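Local coordinates for hydrolase family protein (Deinococcus radiodurans R1, PDB 3CNH) that probably acts as a phosphatase of the haloacid dehalogenase-like hydrolase superfamily, with a sodium ion bound in its active-site region, at residues 7-11 with 12-16; 117-121 with 122-126; 188-191 with 192-196. All coordinates share one frame; numbering follows the deposited sequence.

Interaction 1: residues 7-11 with 12-16; sequences LFWDI and GGVLL. With NA (sodium ion), chain C; PO4 (phosphate ion), chain D.
Asp10 and Gly12 hold the sodium ion together: Asp10 OD2 binds it at 2.4 Å and the carbonyl oxygen Gly12 O at 2.3 Å, with Asp166, a phosphate oxygen and two waters. Asp10 OD1 forms a salt bridge with Lys141. The position of Asp10 just after the first strand is consistent with that of the family's nucleophilic aspartate.

Among the hydrogen bonds, Gly12 N donates to phosphate O3 (2.8 Å), and Ile11 N adds a weak bond to the same oxygen. Ile11 O accepts three amides: Leu15 N in the carbonyl plane on a lone pair at 2.9 Å, and Val14 N and Leu16 N well out of that plane, on opposite faces of it, Leu16 N almost straight (176°).

In the apolar part, Val14 CG1, anti to the backbone N (chi1 177°), is thereby turned to the indole edge, in plane and 3.7 Å from Trp9 CE3, while Leu15 CD2 comes obliquely to the same atom at 3.9 Å. An alanine in place of Leu15 would probably open a gap beside the indole.

Strand 6-9 runs between strands 103-108 and 161-165, and helix 89-98 packs on Trp9, Val14 and Leu15 through Val91 and Ala95.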
ATOM      1  N   LEU A   7     -10.383  -6.485  -9.702  1.00 34.05           N
ATOM      2  CA  LEU A   7     -10.304  -5.847  -8.366  1.00 33.98           C
ATOM      3  C   LEU A   7      -8.913  -5.289  -8.164  1.00 33.87           C
ATOM      4  O   LEU A   7      -7.899  -5.894  -8.526  1.00 34.43           O
ATOM      5  CB  LEU A   7     -10.624  -6.815  -7.217  1.00 33.61           C
ATOM      6  CG  LEU A   7     -12.046  -7.351  -7.091  1.00 40.11           C
ATOM      7  CD1 LEU A   7     -12.162  -8.478  -8.033  1.00 41.60           C
ATOM      8  CD2 LEU A   7     -12.269  -7.794  -5.637  1.00 43.77           C
ATOM      9  N   PHE A   8      -8.897  -4.074  -7.627  1.00 32.97           N
ATOM     10  CA  PHE A   8      -7.685  -3.346  -7.286  1.00 33.72           C
ATOM     11  C   PHE A   8      -7.652  -3.199  -5.773  1.00 35.52           C
ATOM     12  O   PHE A   8      -8.598  -2.714  -5.151  1.00 35.53           O
ATOM     13  CB  PHE A   8      -7.702  -1.964  -7.937  1.00 33.11           C
ATOM     14  CG  PHE A   8      -7.592  -1.993  -9.438  1.00 34.17           C
ATOM     15  CD1 PHE A   8      -8.712  -2.235 -10.223  1.00 37.75           C
ATOM     16  CD2 PHE A   8      -6.383  -1.782 -10.065  1.00 36.20           C
ATOM     17  CE1 PHE A   8      -8.615  -2.275 -11.614  1.00 40.84           C
ATOM     18  CE2 PHE A   8      -6.288  -1.846 -11.451  1.00 38.81           C
ATOM     19  CZ  PHE A   8      -7.396  -2.076 -12.210  1.00 39.51           C
ATOM     20  N   TRP A   9      -6.529  -3.620  -5.203  1.00 34.66           N
ATOM     21  CA  TRP A   9      -6.360  -3.681  -3.758  1.00 34.20           C
ATOM     22  C   TRP A   9      -5.255  -2.798  -3.204  1.00 34.35           C
ATOM     23  O   TRP A   9      -4.112  -2.828  -3.614  1.00 34.63           O
ATOM     24  CB  TRP A   9      -6.033  -5.117  -3.290  1.00 33.24           C
ATOM     25  CG  TRP A   9      -7.101  -6.134  -3.452  1.00 33.14           C
ATOM     26  CD1 TRP A   9      -7.470  -6.775  -4.608  1.00 35.92           C
ATOM     27  CD2 TRP A   9      -7.956  -6.647  -2.423  1.00 33.21           C
ATOM     28  NE1 TRP A   9      -8.522  -7.622  -4.364  1.00 35.23           N
ATOM     29  CE2 TRP A   9      -8.837  -7.573  -3.029  1.00 34.07           C
ATOM     30  CE3 TRP A   9      -8.091  -6.389  -1.062  1.00 36.36           C
ATOM     31  CZ2 TRP A   9      -9.799  -8.269  -2.301  1.00 36.11           C
ATOM     32  CZ3 TRP A   9      -9.022  -7.078  -0.349  1.00 34.98           C
ATOM     33  CH2 TRP A   9      -9.889  -7.990  -0.972  1.00 34.01           C
ATOM     34  N   ASP A  10      -5.674  -2.018  -2.247  1.00 32.83           N
ATOM     35  CA  ASP A  10      -4.761  -1.302  -1.342  1.00 34.08           C
ATOM     36  C   ASP A  10      -4.097  -2.443  -0.554  1.00 33.57           C
ATOM     37  O   ASP A  10      -4.704  -3.526  -0.344  1.00 34.12           O
ATOM     38  CB  ASP A  10      -5.651  -0.415  -0.469  1.00 35.54           C
ATOM     39  CG  ASP A  10      -4.960   0.366   0.548  1.00 44.74           C
ATOM     40  OD1 ASP A  10      -3.808   0.733   0.355  1.00 38.08           O
ATOM     41  OD2 ASP A  10      -5.672   0.691   1.570  1.00 43.39           O
ATOM     42  N   ILE A  11      -2.860  -2.221  -0.125  1.00 33.47           N
ATOM     43  CA  ILE A  11      -2.171  -3.242   0.693  1.00 32.81           C
ATOM     44  C   ILE A  11      -2.185  -2.833   2.168  1.00 32.87           C
ATOM     45  O   ILE A  11      -2.793  -3.473   3.004  1.00 32.64           O
ATOM     46  CB  ILE A  11      -0.785  -3.566   0.197  1.00 32.32           C
ATOM     47  CG1 ILE A  11      -0.873  -4.071  -1.259  1.00 35.71           C
ATOM     48  CG2 ILE A  11      -0.102  -4.625   1.093  1.00 35.84           C
ATOM     49  CD1 ILE A  11       0.470  -4.428  -1.897  1.00 34.61           C
ATOM     50  N   GLY A  12      -1.550  -1.714   2.460  1.00 33.90           N
ATOM     51  CA  GLY A  12      -1.507  -1.216   3.856  1.00 35.61           C
ATOM     52  C   GLY A  12      -2.870  -0.852   4.418  1.00 35.92           C
ATOM     53  O   GLY A  12      -3.587  -0.043   3.836  1.00 38.55           O
ATOM     54  N   GLY A  13      -3.191  -1.432   5.558  1.00 35.32           N
ATOM     55  CA  GLY A  13      -4.460  -1.236   6.243  1.00 36.42           C
ATOM     56  C   GLY A  13      -5.595  -2.097   5.737  1.00 37.04           C
ATOM     57  O   GLY A  13      -6.727  -2.015   6.234  1.00 37.90           O
ATOM     58  N   VAL A  14      -5.265  -2.936   4.765  1.00 35.19           N
ATOM     59  CA  VAL A  14      -6.244  -3.841   4.149  1.00 33.38           C
ATOM     60  C   VAL A  14      -5.743  -5.283   4.230  1.00 32.89           C
ATOM     61  O   VAL A  14      -6.216  -6.092   5.051  1.00 34.10           O
ATOM     62  CB  VAL A  14      -6.575  -3.401   2.715  1.00 34.17           C
ATOM     63  CG1 VAL A  14      -7.524  -4.357   2.005  1.00 31.33           C
ATOM     64  CG2 VAL A  14      -7.211  -1.993   2.719  1.00 35.95           C
ATOM     65  N   LEU A  15      -4.741  -5.573   3.412  1.00 33.38           N
ATOM     66  CA  LEU A  15      -4.143  -6.921   3.371  1.00 32.78           C
ATOM     67  C   LEU A  15      -3.115  -7.139   4.479  1.00 32.38           C
ATOM     68  O   LEU A  15      -2.970  -8.216   5.052  1.00 33.53           O
ATOM     69  CB  LEU A  15      -3.479  -7.158   2.015  1.00 34.21           C
ATOM     70  CG  LEU A  15      -4.451  -7.210   0.827  1.00 34.85           C
ATOM     71  CD1 LEU A  15      -3.685  -7.193  -0.501  1.00 35.11           C
ATOM     72  CD2 LEU A  15      -5.384  -8.418   0.952  1.00 34.69           C
ATOM     73  N   LEU A  16      -2.390  -6.079   4.740  1.00 31.98           N
ATOM     74  CA  LEU A  16      -1.342  -6.040   5.770  1.00 32.56           C
ATOM     75  C   LEU A  16      -1.496  -4.781   6.573  1.00 34.44           C
ATOM     76  O   LEU A  16      -2.270  -3.892   6.229  1.00 33.93           O
ATOM     77  CB  LEU A  16       0.052  -6.018   5.121  1.00 34.06           C
ATOM     78  CG  LEU A  16       0.433  -7.110   4.087  1.00 31.76           C
ATOM     79  CD1 LEU A  16       1.823  -6.814   3.479  1.00 31.78           C
ATOM     80  CD2 LEU A  16       0.357  -8.508   4.680  1.00 32.92           C
TER
HETATM   81 NA    NA C 200      -4.416   1.966   3.140  1.00 25.67          NA
HETATM   82  P   PO4 D 201      -1.036   1.589   0.821  0.75 27.09           P
HETATM   83  O1  PO4 D 201      -1.455   2.345  -0.355  0.75 21.14           O
HETATM   84  O2  PO4 D 201      -2.109   1.699   1.911  0.75 26.60           O
HETATM   85  O3  PO4 D 201      -0.562   0.149   0.572  0.75 24.64           O
HETATM   86  O4  PO4 D 201       0.154   2.244   1.521  0.75 28.79           O
HETATM   87  O   HOH W   1      -3.464   2.745   5.126  1.00 41.99           O
HETATM   88  O   HOH W   2      -4.906   3.894   2.082  1.00 25.51           O

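Interaction 2: residues 117-121 with 122-126; sequences YRIRT and FGLGE
Phe122 and Thr121 form the close-packed part of the contact, where helix 112-122 gives way to loop. Thr121 CG2, anti to the backbone N with OG1 at chi1 -58°, sits over one face of Phe122, 3.9 Å from the ring centroid, in a CH-pi contact. Thr121 OG1 donates to Tyr117 O (2.7 Å) and lies over the Tyr117 ring. Phe122 N donates to Arg118 O (3.1 Å), which also lies at the edge of the Phe122 ring, and Leu16 and Pro87 pack on the same side chain. The guanidinium of Arg118 is held by Ser85 and the carbonyl of Thr17.

Gly123, with positive phi, turns the chain in a Schellman motif; its N makes a weak bond to Arg120 O, and a CB on this residue would clash with Glu126 OE2. Leu124 N donates to Ile119 O (3.1 Å), lying in the carbonyl plane on a lone pair.

The apolar touch here is looser: the two side chains cross at about a right angle, Ile119 CG1 lying 4.2 Å from Leu124 CD1, though both pack on Phe131. At solvent-facing Gly125, one water bridges Ile119 O (3.1 Å) and Gly125 N.

The chemistry implies that the helix end is closed chiefly by backbone groups, with water supplying a further link.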
ATOM      1  N   TYR A 117       9.604  -6.384  -0.001  1.00 33.49           N
ATOM      2  CA  TYR A 117       9.705  -7.224   1.204  1.00 33.67           C
ATOM      3  C   TYR A 117       8.326  -7.753   1.586  1.00 32.62           C
ATOM      4  O   TYR A 117       8.140  -8.914   1.926  1.00 33.23           O
ATOM      5  CB  TYR A 117      10.309  -6.437   2.382  1.00 34.15           C
ATOM      6  CG  TYR A 117      10.126  -7.138   3.700  1.00 31.79           C
ATOM      7  CD1 TYR A 117      11.052  -8.073   4.141  1.00 34.62           C
ATOM      8  CD2 TYR A 117       9.025  -6.882   4.499  1.00 32.86           C
ATOM      9  CE1 TYR A 117      10.884  -8.739   5.339  1.00 35.73           C
ATOM     10  CE2 TYR A 117       8.831  -7.558   5.705  1.00 34.14           C
ATOM     11  CZ  TYR A 117       9.785  -8.480   6.120  1.00 35.06           C
ATOM     12  OH  TYR A 117       9.660  -9.137   7.299  1.00 36.63           O
ATOM     13  N   ARG A 118       7.333  -6.883   1.494  1.00 32.66           N
ATOM     14  CA  ARG A 118       5.953  -7.234   1.906  1.00 32.90           C
ATOM     15  C   ARG A 118       5.369  -8.272   0.955  1.00 33.40           C
ATOM     16  O   ARG A 118       4.769  -9.255   1.361  1.00 33.38           O
ATOM     17  CB  ARG A 118       5.084  -5.965   1.987  1.00 32.62           C
ATOM     18  CG  ARG A 118       5.399  -5.169   3.269  1.00 33.71           C
ATOM     19  CD  ARG A 118       5.110  -3.686   3.150  1.00 35.35           C
ATOM     20  NE  ARG A 118       3.707  -3.333   2.939  1.00 32.78           N
ATOM     21  CZ  ARG A 118       2.836  -3.093   3.912  1.00 33.44           C
ATOM     22  NH1 ARG A 118       3.145  -3.316   5.181  1.00 36.97           N
ATOM     23  NH2 ARG A 118       1.602  -2.712   3.584  1.00 35.38           N
ATOM     24  N   ILE A 119       5.631  -8.061  -0.319  1.00 34.52           N
ATOM     25  CA  ILE A 119       5.091  -8.961  -1.350  1.00 32.13           C
ATOM     26  C   ILE A 119       5.660 -10.346  -1.182  1.00 33.10           C
ATOM     27  O   ILE A 119       4.936 -11.363  -1.180  1.00 33.52           O
ATOM     28  CB  ILE A 119       5.370  -8.398  -2.770  1.00 33.87           C
ATOM     29  CG1 ILE A 119       4.517  -7.150  -2.993  1.00 32.51           C
ATOM     30  CG2 ILE A 119       5.082  -9.427  -3.860  1.00 32.17           C
ATOM     31  CD1 ILE A 119       5.015  -6.286  -4.141  1.00 33.01           C
ATOM     32  N   ARG A 120       6.967 -10.423  -0.988  1.00 33.33           N
ATOM     33  CA  ARG A 120       7.623 -11.739  -0.904  0.50 34.55           C
ATOM     34  C   ARG A 120       7.290 -12.419   0.413  1.00 35.13           C
ATOM     35  O   ARG A 120       7.004 -13.617   0.459  1.00 34.16           O
ATOM     36  CB  ARG A 120       9.151 -11.655  -1.060  0.50 36.93           C
ATOM     37  CG  ARG A 120       9.916 -11.515   0.247  0.50 42.28           C
ATOM     38  CD  ARG A 120      11.424 -11.734   0.046  0.50 47.94           C
ATOM     39  NE  ARG A 120      11.989 -10.581  -0.604  0.50 46.95           N
ATOM     40  CZ  ARG A 120      12.600  -9.595   0.034  0.50 47.02           C
ATOM     41  NH1 ARG A 120      13.036  -8.561  -0.640  0.50 48.74           N
ATOM     42  NH2 ARG A 120      12.768  -9.646   1.344  0.50 51.52           N
ATOM     43  N   THR A 121       7.329 -11.652   1.484  1.00 33.67           N
ATOM     44  CA  THR A 121       7.116 -12.240   2.827  1.00 33.19           C
ATOM     45  C   THR A 121       5.726 -12.819   3.017  1.00 32.51           C
ATOM     46  O   THR A 121       5.539 -13.884   3.644  1.00 35.32           O
ATOM     47  CB  THR A 121       7.450 -11.194   3.940  1.00 34.58           C
ATOM     48  OG1 THR A 121       8.807 -10.764   3.762  1.00 33.55           O
ATOM     49  CG2 THR A 121       7.229 -11.760   5.331  1.00 34.25           C
ATOM     50  N   PHE A 122       4.741 -12.158   2.430  1.00 32.44           N
ATOM     51  CA  PHE A 122       3.339 -12.545   2.623  1.00 33.21           C
ATOM     52  C   PHE A 122       2.698 -13.203   1.411  1.00 33.58           C
ATOM     53  O   PHE A 122       1.502 -13.450   1.386  1.00 33.65           O
ATOM     54  CB  PHE A 122       2.529 -11.384   3.175  1.00 33.33           C
ATOM     55  CG  PHE A 122       3.054 -10.908   4.484  1.00 35.34           C
ATOM     56  CD1 PHE A 122       2.830 -11.628   5.628  1.00 35.92           C
ATOM     57  CD2 PHE A 122       3.832  -9.770   4.558  1.00 34.99           C
ATOM     58  CE1 PHE A 122       3.367 -11.215   6.852  1.00 38.24           C
ATOM     59  CE2 PHE A 122       4.388  -9.334   5.776  1.00 37.44           C
ATOM     60  CZ  PHE A 122       4.133 -10.062   6.932  1.00 37.00           C
ATOM     61  N   GLY A 123       3.530 -13.486   0.424  1.00 34.16           N
ATOM     62  CA  GLY A 123       3.057 -14.176  -0.799  1.00 34.50           C
ATOM     63  C   GLY A 123       1.933 -13.484  -1.547  1.00 33.85           C
ATOM     64  O   GLY A 123       1.001 -14.135  -2.064  1.00 34.39           O
ATOM     65  N   LEU A 124       2.022 -12.163  -1.609  1.00 32.75           N
ATOM     66  CA  LEU A 124       0.942 -11.360  -2.198  1.00 33.29           C
ATOM     67  C   LEU A 124       0.744 -11.668  -3.691  1.00 34.02           C
ATOM     68  O   LEU A 124      -0.336 -11.548  -4.241  1.00 34.97           O
ATOM     69  CB  LEU A 124       1.122  -9.867  -1.953  1.00 32.79           C
ATOM     70  CG  LEU A 124       1.247  -9.455  -0.472  1.00 33.01           C
ATOM     71  CD1 LEU A 124       1.393  -7.921  -0.348  1.00 32.76           C
ATOM     72  CD2 LEU A 124       0.076  -9.993   0.378  1.00 33.52           C
ATOM     73  N   GLY A 125       1.834 -12.067  -4.303  1.00 35.29           N
ATOM     74  CA  GLY A 125       1.872 -12.411  -5.718  1.00 34.78           C
ATOM     75  C   GLY A 125       1.135 -13.676  -6.059  1.00 34.70           C
ATOM     76  O   GLY A 125       0.911 -13.979  -7.221  1.00 34.93           O
ATOM     77  N   GLU A 126       0.701 -14.413  -5.052  1.00 33.77           N
ATOM     78  CA  GLU A 126      -0.031 -15.630  -5.332  1.00 34.48           C
ATOM     79  C   GLU A 126      -1.421 -15.292  -5.812  1.00 35.09           C
ATOM     80  O   GLU A 126      -2.026 -16.026  -6.580  1.00 34.58           O
ATOM     81  CB  GLU A 126      -0.091 -16.522  -4.090  1.00 36.11           C
ATOM     82  CG  GLU A 126       1.306 -17.000  -3.734  1.00 41.50           C
ATOM     83  CD  GLU A 126       1.380 -17.799  -2.428  1.00 56.80           C
ATOM     84  OE1 GLU A 126       0.322 -18.213  -1.895  1.00 59.41           O
ATOM     85  OE2 GLU A 126       2.518 -18.020  -1.950  1.00 65.27           O
TER
HETATM   86  O   HOH W   3       4.493 -13.111  -3.683  1.00 28.57           O

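Interaction 3: residues 188-191 with 192-196; sequences AQLR and EELAA
The side-chain nitrogen Gln189 NE2 is engaged twice: it donates to Glu193 OE2 at 2.9 Å with a nearly straight N-H (167°), and to the backbone carbonyl of Gln183. The amide oxygen, Gln189 OE1, in turn accepts from Val185 N, so bonds at both ends of the amide fix its flip. A bend at chi2 (-89°) turns the glutamine so that its amide reaches the next helical turn. Glu193 OE2 lies in the amide plane of Gln189, yet the nitrogen approaches from above the carboxylate plane, and the two flat groups stand 75° apart. Glu193 CG rests 3.3 Å from Gln189 O, which also takes the amide Glu193 N at 2.9 Å.

Helix 187-196 is the last helix of the chain and follows strand 180-183, packing against the parallel sheet of the Rossmann-like core of this family. Its buried side carries Leu190 and Leu194, four residues apart. Leu190 CG touches Leu194 CD1 at 3.9 Å, and Leu194 CG lies 3.4 Å from Leu190 O, the carbonyl that accepts Leu194 N at 2.9 Å. Leu190 reaches Val182 and Val164, and Leu194 reaches Val162, so the pair spans neighbouring strands. Helix 89-98 flanks the same side, with Leu94 against Leu190 and Leu98 against Leu194.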
ATOM      1  N   ALA A 188     -15.620  -9.339   6.979  1.00 35.59           N
ATOM      2  CA  ALA A 188     -17.012  -9.731   6.783  1.00 34.70           C
ATOM      3  C   ALA A 188     -17.777  -8.685   5.996  1.00 33.70           C
ATOM      4  O   ALA A 188     -18.570  -8.997   5.112  1.00 35.02           O
ATOM      5  CB  ALA A 188     -17.728 -10.052   8.121  1.00 35.97           C
ATOM      6  N   GLN A 189     -17.539  -7.450   6.379  1.00 33.88           N
ATOM      7  CA  GLN A 189     -18.176  -6.310   5.722  1.00 34.36           C
ATOM      8  C   GLN A 189     -17.727  -6.220   4.247  1.00 32.72           C
ATOM      9  O   GLN A 189     -18.536  -6.068   3.320  1.00 33.50           O
ATOM     10  CB  GLN A 189     -17.893  -5.010   6.495  1.00 33.99           C
ATOM     11  CG  GLN A 189     -18.081  -3.732   5.701  1.00 34.19           C
ATOM     12  CD  GLN A 189     -16.826  -3.282   4.958  1.00 32.38           C
ATOM     13  OE1 GLN A 189     -15.701  -3.551   5.395  1.00 33.83           O
ATOM     14  NE2 GLN A 189     -17.005  -2.523   3.873  1.00 33.94           N
ATOM     15  N   LEU A 190     -16.437  -6.400   4.039  1.00 33.57           N
ATOM     16  CA  LEU A 190     -15.885  -6.287   2.689  1.00 32.36           C
ATOM     17  C   LEU A 190     -16.460  -7.383   1.810  1.00 32.86           C
ATOM     18  O   LEU A 190     -16.864  -7.155   0.673  1.00 34.66           O
ATOM     19  CB  LEU A 190     -14.358  -6.367   2.704  1.00 33.49           C
ATOM     20  CG  LEU A 190     -13.638  -6.210   1.361  1.00 35.61           C
ATOM     21  CD1 LEU A 190     -13.988  -4.909   0.618  1.00 34.69           C
ATOM     22  CD2 LEU A 190     -12.095  -6.256   1.562  1.00 36.26           C
ATOM     23  N   ARG A 191     -16.551  -8.584   2.373  1.00 33.25           N
ATOM     24  CA  ARG A 191     -17.070  -9.732   1.622  0.50 32.89           C
ATOM     25  C   ARG A 191     -18.508  -9.468   1.201  1.00 32.50           C
ATOM     26  O   ARG A 191     -18.876  -9.713   0.046  1.00 33.75           O
ATOM     27  CB  ARG A 191     -16.981 -11.076   2.380  0.50 32.47           C
ATOM     28  CG  ARG A 191     -17.363 -12.291   1.498  0.50 30.61           C
ATOM     29  CD  ARG A 191     -17.311 -13.670   2.212  0.50 35.54           C
ATOM     30  NE  ARG A 191     -15.959 -14.158   2.537  0.50 34.13           N
ATOM     31  CZ  ARG A 191     -15.206 -14.934   1.745  0.50 38.10           C
ATOM     32  NH1 ARG A 191     -15.626 -15.282   0.542  0.50 34.47           N
ATOM     33  NH2 ARG A 191     -14.000 -15.340   2.142  0.50 40.10           N
ATOM     34  N   GLU A 192     -19.294  -8.922   2.116  1.00 31.83           N
ATOM     35  CA  GLU A 192     -20.707  -8.676   1.818  0.50 33.41           C
ATOM     36  C   GLU A 192     -20.874  -7.614   0.766  1.00 32.53           C
ATOM     37  O   GLU A 192     -21.715  -7.754  -0.108  1.00 31.07           O
ATOM     38  CB  GLU A 192     -21.544  -8.263   3.029  0.50 34.76           C
ATOM     39  CG  GLU A 192     -23.056  -8.497   2.820  0.50 42.24           C
ATOM     40  CD  GLU A 192     -23.629  -7.957   1.485  0.50 50.34           C
ATOM     41  OE1 GLU A 192     -24.151  -8.756   0.630  0.50 39.65           O
ATOM     42  OE2 GLU A 192     -23.562  -6.724   1.289  0.50 57.08           O
ATOM     43  N   GLU A 193     -20.103  -6.539   0.889  1.00 32.67           N
ATOM     44  CA  GLU A 193     -20.222  -5.447  -0.079  1.00 32.68           C
ATOM     45  C   GLU A 193     -19.732  -5.854  -1.453  1.00 34.41           C
ATOM     46  O   GLU A 193     -20.323  -5.481  -2.448  1.00 34.35           O
ATOM     47  CB  GLU A 193     -19.548  -4.166   0.393  1.00 30.75           C
ATOM     48  CG  GLU A 193     -20.130  -3.663   1.701  1.00 32.42           C
ATOM     49  CD  GLU A 193     -20.068  -2.141   1.786  1.00 36.36           C
ATOM     50  OE1 GLU A 193     -20.587  -1.514   0.846  1.00 34.47           O
ATOM     51  OE2 GLU A 193     -19.538  -1.589   2.773  1.00 34.67           O
ATOM     52  N   LEU A 194     -18.641  -6.604  -1.511  1.00 34.15           N
ATOM     53  CA  LEU A 194     -18.202  -7.149  -2.801  1.00 33.36           C
ATOM     54  C   LEU A 194     -19.287  -8.055  -3.409  1.00 33.00           C
ATOM     55  O   LEU A 194     -19.529  -8.022  -4.612  1.00 33.44           O
ATOM     56  CB  LEU A 194     -16.886  -7.898  -2.702  1.00 31.92           C
ATOM     57  CG  LEU A 194     -15.687  -6.971  -2.462  1.00 32.56           C
ATOM     58  CD1 LEU A 194     -14.416  -7.781  -2.150  1.00 34.15           C
ATOM     59  CD2 LEU A 194     -15.442  -5.992  -3.618  1.00 33.68           C
ATOM     60  N   ALA A 195     -19.935  -8.873  -2.583  1.00 33.41           N
ATOM     61  CA  ALA A 195     -20.958  -9.803  -3.067  1.00 33.76           C
ATOM     62  C   ALA A 195     -22.115  -9.029  -3.665  1.00 33.19           C
ATOM     63  O   ALA A 195     -22.737  -9.462  -4.629  1.00 34.31           O
ATOM     64  CB  ALA A 195     -21.448 -10.737  -1.948  1.00 33.10           C
ATOM     65  N   ALA A 196     -22.360  -7.843  -3.111  1.00 33.57           N
ATOM     66  CA  ALA A 196     -23.453  -6.978  -3.604  1.00 34.15           C
ATOM     67  C   ALA A 196     -23.161  -6.494  -5.023  1.00 34.28           C
ATOM     68  O   ALA A 196     -24.075  -6.168  -5.778  1.00 34.02           O
ATOM     69  CB  ALA A 196     -23.751  -5.807  -2.662  1.00 35.62           C
TER

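In the fold
Interaction 1 supplies Asp10 and Gly12 to the sodium site and is the middle member of the three, touching both others. Toward interaction 2, Arg118 NH2 comes 3.5 Å from Gly12 CA and Leu16 CD2 lies 3.6 Å from Phe122 CG, so the end of helix 112-122 backs the loop after Asp10; the Arg118 side chain is about 5 Å from the phosphate. Toward interaction 3, Trp9 CZ3 meets Leu190 CD2 at 3.7 Å, and Leu7 CD2 meets Leu194 CD1 at 4.1 Å, joining strand 6-9 to the last helix. Interactions 2 and 3 do not touch, their nearest atoms being about 13 Å apart. The side chain of Leu190 is about 11 Å from the sodium ion.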